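Local coordinates for protein bottromycin amidohydrolase (Streptomyces purpureus, PDB 6I5S) that probably hydrolyses an amide in a thiazoline-containing biosynthetic intermediate, acting as a zinc-bound gatekeeper amidohydrolase of bottromycin biosynthesis, at residues F360-A365 with G455-P460; L372-V377 with H408-P413. One frame throughout, in Å; residues are numbered along the deposited sequence.

Overall arrangement
After helix 23-31 the chain lays down strands of the mixed sheet, among them 43-45 and 84-95. Much later it enters helix 358-369, where interaction 1 begins. Helix 374-381 comes next and opens interaction 2. That contact closes first, at 408-413, in the loop between strands 402-405 and 421-424. Interaction 1 closes only at 455-460, after helix 431-444, so interaction 2 is nested inside its loop. Interaction 1 ties a helix to the C-terminal end of the model. Interaction 2 ties the next helix to a loop between two sheet strands. Their centres are 14 Å apart, and the two helices touch through Ile-364 CG2 and Val-377 CG2, 3.9 Å apart.

Interaction 1. Residues F360-A365 with G455-P460; sequences FHKEIA and GALDPP
Lys-362 starts with CG beside its backbone N (chi1 -69°) and then runs extended, which carries NZ off helix 358-369 to Asp-458. The aspartate makes the same first turn (chi1 -63°) and brings its carboxylate to meet it. In this amidohydrolase fold the helix follows the zinc ligand Asp-348, and the contact fastens it to the irregular C-terminal segment 455-460. The two side chains cross at about a right angle. Lys-362 NZ forms a salt bridge and hydrogen bond to Asp-458 OD1 at 2.7 Å; Asp-458 OD1 accepts with its syn lone pair, on the side of OD2. Lys-362 NZ also bonds to Phe-285 O, while Asp-458 OD2 makes a long, weak ion pair with Arg-287. An asparagine in place of Asp-458 would remove the negative charge and would probably leave the ammonium of Lys-362 without its ionic mate. Just before Asp-458, Leu-457 points its CB toward the helix. It runs alongside Lys-362 in the opposite direction, with Leu-457 CD1 4.0 Å from Lys-362 CG. The imidazole of His-361 turns away: NE2 bonds to His-109 O and ND1 to a bound glycerol. What His-361 offers this contact is CB, 3.6 Å from Leu-457 CD2.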
loop_
_atom_site.group_PDB
_atom_site.type_symbol
_atom_site.label_atom_id
_atom_site.label_comp_id
_atom_site.label_asym_id
_atom_site.label_seq_id
_atom_site.Cartn_x
_atom_site.Cartn_y
_atom_site.Cartn_z
ATOM N N PHE A 360 -1.353 5.407 4.307
ATOM C CA PHE A 360 -0.250 4.500 4.616
ATOM C C PHE A 360 0.189 4.687 6.069
ATOM O O PHE A 360 0.389 3.715 6.818
ATOM C CB PHE A 360 0.918 4.738 3.663
ATOM C CG PHE A 360 2.038 3.778 3.849
ATOM C CD1 PHE A 360 1.906 2.507 3.350
ATOM C CD2 PHE A 360 3.153 4.094 4.598
ATOM C CE1 PHE A 360 2.910 1.557 3.526
ATOM C CE2 PHE A 360 4.181 3.158 4.758
ATOM C CZ PHE A 360 4.040 1.881 4.235
ATOM N N HIS A 361 0.381 5.944 6.469
ATOM C CA HIS A 361 0.755 6.249 7.846
ATOM C C HIS A 361 -0.389 6.003 8.813
ATOM O O HIS A 361 -0.125 5.699 9.976
ATOM C CB HIS A 361 1.340 7.675 7.870
ATOM C CG HIS A 361 2.599 7.730 7.076
ATOM N ND1 HIS A 361 3.781 7.211 7.566
ATOM C CD2 HIS A 361 2.821 8.055 5.783
ATOM C CE1 HIS A 361 4.698 7.282 6.610
ATOM N NE2 HIS A 361 4.134 7.765 5.514
ATOM N N LYS A 362 -1.635 6.131 8.376
ATOM C CA LYS A 362 -2.743 5.692 9.235
ATOM C C LYS A 362 -2.689 4.201 9.509
ATOM O O LYS A 362 -3.035 3.754 10.623
ATOM C CB LYS A 362 -4.085 6.046 8.627
ATOM C CG LYS A 362 -4.407 7.527 8.586
ATOM C CD LYS A 362 -5.886 7.702 8.377
ATOM C CE LYS A 362 -6.264 9.136 8.258
ATOM N NZ LYS A 362 -7.751 9.325 8.309
ATOM N N GLU A 363 -2.236 3.411 8.529
ATOM C CA GLU A 363 -2.155 1.977 8.747
ATOM C C GLU A 363 -0.989 1.645 9.664
ATOM O O GLU A 363 -1.125 0.784 10.531
ATOM C CB GLU A 363 -2.012 1.240 7.419
ATOM C CG GLU A 363 -1.944 -0.320 7.565
ATOM C CD GLU A 363 -3.180 -0.932 8.073
ATOM O OE1 GLU A 363 -4.144 -0.167 8.317
ATOM O OE2 GLU A 363 -3.209 -2.219 8.266
ATOM N N ILE A 364 0.146 2.360 9.538
ATOM C CA ILE A 364 1.198 2.231 10.556
ATOM C C ILE A 364 0.639 2.554 11.937
ATOM O O ILE A 364 0.910 1.844 12.915
ATOM C CB ILE A 364 2.405 3.123 10.221
ATOM C CG1 ILE A 364 3.149 2.476 9.013
ATOM C CG2 ILE A 364 3.355 3.278 11.419
ATOM C CD1 ILE A 364 4.207 3.361 8.444
ATOM N N ALA A 365 -0.182 3.594 12.028
ATOM C CA ALA A 365 -0.767 3.951 13.330
ATOM C C ALA A 365 -1.702 2.849 13.856
ATOM O O ALA A 365 -1.679 2.529 15.041
ATOM C CB ALA A 365 -1.506 5.287 13.205
ATOM N N GLY A 455 2.394 16.174 6.320
ATOM C CA GLY A 455 2.657 15.520 7.598
ATOM C C GLY A 455 1.427 15.282 8.460
ATOM O O GLY A 455 1.461 14.405 9.341
ATOM N N ALA A 456 0.364 16.060 8.264
ATOM C CA ALA A 456 -0.922 15.810 8.894
ATOM C C ALA A 456 -1.605 14.664 8.147
ATOM O O ALA A 456 -1.586 14.619 6.904
ATOM C CB ALA A 456 -1.789 17.056 8.835
ATOM N N LEU A 457 -2.209 13.754 8.881
ATOM C CA LEU A 457 -2.824 12.623 8.197
ATOM C C LEU A 457 -4.244 12.921 7.766
ATOM O O LEU A 457 -4.845 12.109 7.041
ATOM C CB LEU A 457 -2.800 11.389 9.106
ATOM C CG LEU A 457 -1.382 10.968 9.528
ATOM C CD1 LEU A 457 -1.454 9.659 10.342
ATOM C CD2 LEU A 457 -0.394 10.835 8.367
ATOM N N ASP A 458 -4.795 14.040 8.243
ATOM C CA ASP A 458 -6.131 14.502 7.943
ATOM C C ASP A 458 -6.070 16.017 7.966
ATOM O O ASP A 458 -5.312 16.581 8.757
ATOM C CB ASP A 458 -7.151 14.061 8.994
ATOM C CG ASP A 458 -7.296 12.573 9.061
ATOM O OD1 ASP A 458 -7.943 12.053 8.130
ATOM O OD2 ASP A 458 -6.765 11.959 10.020
ATOM N N PRO A 459 -6.873 16.696 7.162
ATOM C CA PRO A 459 -6.920 18.176 7.237
ATOM C C PRO A 459 -7.487 18.644 8.568
ATOM O O PRO A 459 -8.594 18.245 8.948
ATOM C CB PRO A 459 -7.812 18.565 6.048
ATOM C CG PRO A 459 -8.458 17.305 5.559
ATOM C CD PRO A 459 -7.660 16.153 6.045
ATOM N N PRO A 460 -6.729 19.452 9.336
ATOM C CA PRO A 460 -7.235 19.956 10.626
ATOM C C PRO A 460 -8.355 20.973 10.482
ATOM O O PRO A 460 -9.056 20.950 9.475
ATOM C CB PRO A 460 -6.001 20.613 11.260
ATOM C CG PRO A 460 -4.803 20.035 10.505
ATOM C CD PRO A 460 -5.306 19.803 9.127
#

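Interaction 2. Residues L372-V377 with H408-P413; sequences LGFGAV and HPDDGP
Phe-374 reaches from the first turn of helix 374-381 to the loop residues His-408, Pro-409 and Asp-410. Its CG is anti to the backbone N (chi1 171°), which lays the ring against the loop. The closer packing is over one ring face. There Asp-410 CB makes a CH-pi contact, 4.0 Å from the centroid of the Phe-374 ring and almost straight above its centre. The carboxylate continues back along the phenylalanine, in the direction opposite to that side chain. It lies stacked on the ring, with the two planes only 8° apart. Asp-410 CG is 3.8 Å from Phe-374 CG, and OD2 of Asp-410 is as near to Phe-374 CB.

The partner of Phe-374 is a type I beta turn, His-408 to Asp-411, closed by the bond from Asp-411 N to His-408 O. The turn has a second tie, made by a side chain: Asp-410 N donates to His-408 ND1 at 3.0 Å, near the plane of the imidazole. This fixes the rotation of the histidine ring and sets its CE1 toward Phe-374. His-408 CE1 lies 3.9 Å from Phe-374 CE2, which sits at the edge of the imidazole. The two rings are oblique, with planes at 58°. Tyr-85 packs edge-to-face with His-408 from the sheet.

The contact is looser where Phe-374 CZ approaches Pro-409 CG at 4.2 Å. Pro-409 is nevertheless buried, against Ile-46 and Leu-416. The solvent side is that of Asp-410, an exposed residue whose carboxylate lies on the Phe-374 ring.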
loop_
_atom_site.group_PDB
_atom_site.type_symbol
_atom_site.label_atom_id
_atom_site.label_comp_id
_atom_site.label_asym_id
_atom_site.label_seq_id
_atom_site.Cartn_x
_atom_site.Cartn_y
_atom_site.Cartn_z
ATOM N N LEU A 372 2.290 -3.283 17.869
ATOM C CA LEU A 372 3.493 -3.535 17.088
ATOM C C LEU A 372 4.524 -2.449 17.364
ATOM O O LEU A 372 4.208 -1.254 17.385
ATOM C CB LEU A 372 3.171 -3.558 15.596
ATOM C CG LEU A 372 3.781 -4.733 14.825
ATOM C CD1 LEU A 372 3.222 -5.992 15.303
ATOM C CD2 LEU A 372 3.566 -4.553 13.312
ATOM N N GLY A 373 5.782 -2.857 17.550
ATOM C CA GLY A 373 6.846 -1.901 17.752
ATOM C C GLY A 373 7.335 -1.221 16.459
ATOM O O GLY A 373 6.915 -1.538 15.333
ATOM N N PHE A 374 8.281 -0.278 16.650
ATOM C CA PHE A 374 8.799 0.510 15.543
ATOM C C PHE A 374 9.500 -0.387 14.522
ATOM O O PHE A 374 9.266 -0.280 13.314
ATOM C CB PHE A 374 9.772 1.584 16.048
ATOM C CG PHE A 374 10.500 2.280 14.950
ATOM C CD1 PHE A 374 9.855 3.204 14.152
ATOM C CD2 PHE A 374 11.832 2.024 14.703
ATOM C CE1 PHE A 374 10.504 3.819 13.144
ATOM C CE2 PHE A 374 12.494 2.667 13.659
ATOM C CZ PHE A 374 11.832 3.555 12.892
ATOM N N GLY A 375 10.381 -1.260 15.004
ATOM C CA GLY A 375 11.122 -2.144 14.113
ATOM C C GLY A 375 10.214 -3.051 13.316
ATOM O O GLY A 375 10.405 -3.225 12.114
ATOM N N ALA A 376 9.214 -3.650 13.982
ATOM C CA ALA A 376 8.288 -4.549 13.309
ATOM C C ALA A 376 7.493 -3.823 12.234
ATOM O O ALA A 376 7.296 -4.343 11.122
ATOM C CB ALA A 376 7.353 -5.194 14.340
ATOM N N VAL A 377 7.002 -2.628 12.550
ATOM C CA VAL A 377 6.175 -1.959 11.557
ATOM C C VAL A 377 7.047 -1.436 10.414
ATOM O O VAL A 377 6.645 -1.474 9.230
ATOM C CB VAL A 377 5.326 -0.868 12.236
ATOM C CG1 VAL A 377 6.163 0.352 12.568
ATOM C CG2 VAL A 377 4.147 -0.521 11.382
ATOM N N HIS A 408 15.489 11.347 14.000
ATOM C CA HIS A 408 15.141 9.941 13.934
ATOM C C HIS A 408 13.617 9.815 13.854
ATOM O O HIS A 408 12.907 10.488 14.616
ATOM C CB HIS A 408 15.699 9.198 15.150
ATOM C CG HIS A 408 15.642 7.711 15.004
ATOM N ND1 HIS A 408 14.451 7.021 14.992
ATOM C CD2 HIS A 408 16.612 6.792 14.790
ATOM C CE1 HIS A 408 14.691 5.736 14.804
ATOM N NE2 HIS A 408 15.995 5.568 14.676
ATOM N N PRO A 409 13.074 9.009 12.928
ATOM C CA PRO A 409 11.616 9.002 12.742
ATOM C C PRO A 409 10.850 8.321 13.865
ATOM O O PRO A 409 9.636 8.520 13.955
ATOM C CB PRO A 409 11.437 8.265 11.406
ATOM C CG PRO A 409 12.630 7.371 11.304
ATOM C CD PRO A 409 13.758 8.155 11.935
ATOM N N ASP A 410 11.508 7.571 14.741
ATOM C CA ASP A 410 10.849 7.086 15.953
ATOM C C ASP A 410 10.695 8.160 17.038
ATOM O O ASP A 410 10.206 7.847 18.130
ATOM C CB ASP A 410 11.621 5.890 16.520
ATOM C CG ASP A 410 10.798 5.065 17.512
ATOM O OD1 ASP A 410 9.549 5.245 17.587
ATOM O OD2 ASP A 410 11.414 4.231 18.209
ATOM N N ASP A 411 11.105 9.399 16.783
ATOM C CA ASP A 411 10.848 10.520 17.687
ATOM C C ASP A 411 10.065 11.601 16.954
ATOM O O ASP A 411 10.011 11.631 15.722
ATOM C CB ASP A 411 12.150 11.090 18.236
ATOM C CG ASP A 411 12.859 10.120 19.188
ATOM O OD1 ASP A 411 14.049 9.788 18.957
ATOM O OD2 ASP A 411 12.212 9.670 20.165
ATOM N N GLY A 412 9.427 12.481 17.714
ATOM C CA GLY A 412 8.755 13.603 17.108
ATOM C C GLY A 412 7.333 13.286 16.681
ATOM O O GLY A 412 6.915 12.127 16.642
ATOM N N PRO A 413 6.562 14.328 16.340
ATOM C CA PRO A 413 5.101 14.173 16.253
ATOM C C PRO A 413 4.592 13.493 15.004
ATOM O O PRO A 413 3.462 12.996 15.007
ATOM C CB PRO A 413 4.586 15.614 16.319
ATOM C CG PRO A 413 5.781 16.481 15.853
ATOM C CD PRO A 413 6.981 15.754 16.379
#